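Local coordinates for protein lipase (Pelosinus fermentans, PDB 5AH0) that hydrolyses ester bonds as a zinc-containing lipase of the alpha/beta-hydrolase clan and attacks the polyester poly(butylene adipate-co-terephthalate), at residues G212-L215 and T216-T219. Sequence-based numbering, arbitrary orientation.
Sequences GESL and TDYT
An N-cap starts helix 215-223, the first helix after 173-190 in this alpha/beta-hydrolase chain, and S214 is the capping residue. Its OG, turned between its own backbone N and carbonyl carbon (chi1 78°), accepts from the backbone N of D217 at 3.1 Å, with a nearly straight N-H...O angle of 165°. That bond caps an amide of the first turn, one of those that lack the usual carbonyl four residues back within the helix. The helical ladder takes over at once: S214 O receives Y218 N at 3.0 Å.

E213, just ahead of the cap, reaches forward over the first turn. With CG anti to the backbone N and the chain extended beyond it, the carboxylate lies beside the D217-Y218 backbone, CD 3.7 Å from the CA of Y218. OE1 forms a salt bridge with R221, one turn beyond Y218, and also accepts from the backbone N of K210. A glutamine in its place would probably cost R221 the charge of its salt-bridge mate and weaken the tie between the loop and the helix. The E213 and D217 carboxylates, turned 86° to each other, keep OE2 and OD2 5.5 Å apart.

On the buried side, L215 brings CD1 to the edge of the Y218 ring, near its plane, 4.3 Å from CD2, while its side chain also packs on V183 of helix 173-190. Beyond the ring, the Y218 hydroxyl hydrogen-bonds with the backbone N of F200. L215 O carries two bonds from a single residue: T219 N arrives at 2.8 Å, and the hydroxyl OG1 of T219 donates from above the carbonyl plane at 2.6 Å.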
# COMPACT_ATOMS: atom_id res chain seq x y z
N GLY A 212 26.93 5.11 10.87
CA GLY A 212 27.70 3.93 11.24
C GLY A 212 26.89 2.86 11.96
O GLY A 212 27.44 1.89 12.48
N GLU A 213 25.57 3.05 12.02
CA GLU A 213 24.68 2.07 12.62
C GLU A 213 24.40 0.96 11.62
O GLU A 213 24.07 1.23 10.46
CB GLU A 213 23.38 2.74 13.07
CG GLU A 213 22.42 1.82 13.81
CD GLU A 213 21.22 2.57 14.38
OE1 GLU A 213 20.75 3.53 13.73
OE2 GLU A 213 20.75 2.20 15.49
N SER A 214 24.55 -0.28 12.05
CA SER A 214 24.27 -1.42 11.19
C SER A 214 22.77 -1.50 10.87
O SER A 214 21.95 -1.00 11.63
CB SER A 214 24.74 -2.72 11.83
OG SER A 214 23.82 -3.14 12.83
N LEU A 215 22.43 -2.12 9.75
CA LEU A 215 21.02 -2.29 9.37
C LEU A 215 20.24 -3.02 10.46
O LEU A 215 19.12 -2.64 10.79
CB LEU A 215 20.90 -3.06 8.06
CG LEU A 215 19.47 -3.30 7.58
CD1 LEU A 215 18.77 -1.98 7.24
CD2 LEU A 215 19.45 -4.25 6.39
N THR A 216 20.86 -4.05 11.02
CA THR A 216 20.24 -4.86 12.06
C THR A 216 19.93 -4.06 13.32
O THR A 216 18.82 -4.16 13.86
CB THR A 216 21.15 -6.05 12.44
OG1 THR A 216 21.20 -6.98 11.35
CG2 THR A 216 20.61 -6.76 13.67
N ASP A 217 20.88 -3.25 13.78
CA ASP A 217 20.65 -2.42 14.95
C ASP A 217 19.59 -1.36 14.68
O ASP A 217 18.73 -1.11 15.52
CB ASP A 217 21.94 -1.73 15.41
CG ASP A 217 22.88 -2.67 16.13
OD1 ASP A 217 22.75 -3.90 15.94
OD2 ASP A 217 23.74 -2.16 16.89
N TYR A 218 19.64 -0.78 13.49
CA TYR A 218 18.67 0.22 13.08
C TYR A 218 17.27 -0.39 13.08
O TYR A 218 16.33 0.21 13.63
CB TYR A 218 19.05 0.76 11.69
CG TYR A 218 18.00 1.62 11.00
CD1 TYR A 218 17.44 2.72 11.63
CD2 TYR A 218 17.56 1.30 9.72
CE1 TYR A 218 16.48 3.49 10.99
CE2 TYR A 218 16.60 2.07 9.08
CZ TYR A 218 16.06 3.16 9.72
OH TYR A 218 15.11 3.93 9.09
N THR A 219 17.13 -1.57 12.48
CA THR A 219 15.84 -2.27 12.41
C THR A 219 15.27 -2.58 13.80
O THR A 219 14.10 -2.29 14.07
CB THR A 219 15.95 -3.61 11.63
OG1 THR A 219 16.61 -3.38 10.38
CG2 THR A 219 14.58 -4.18 11.36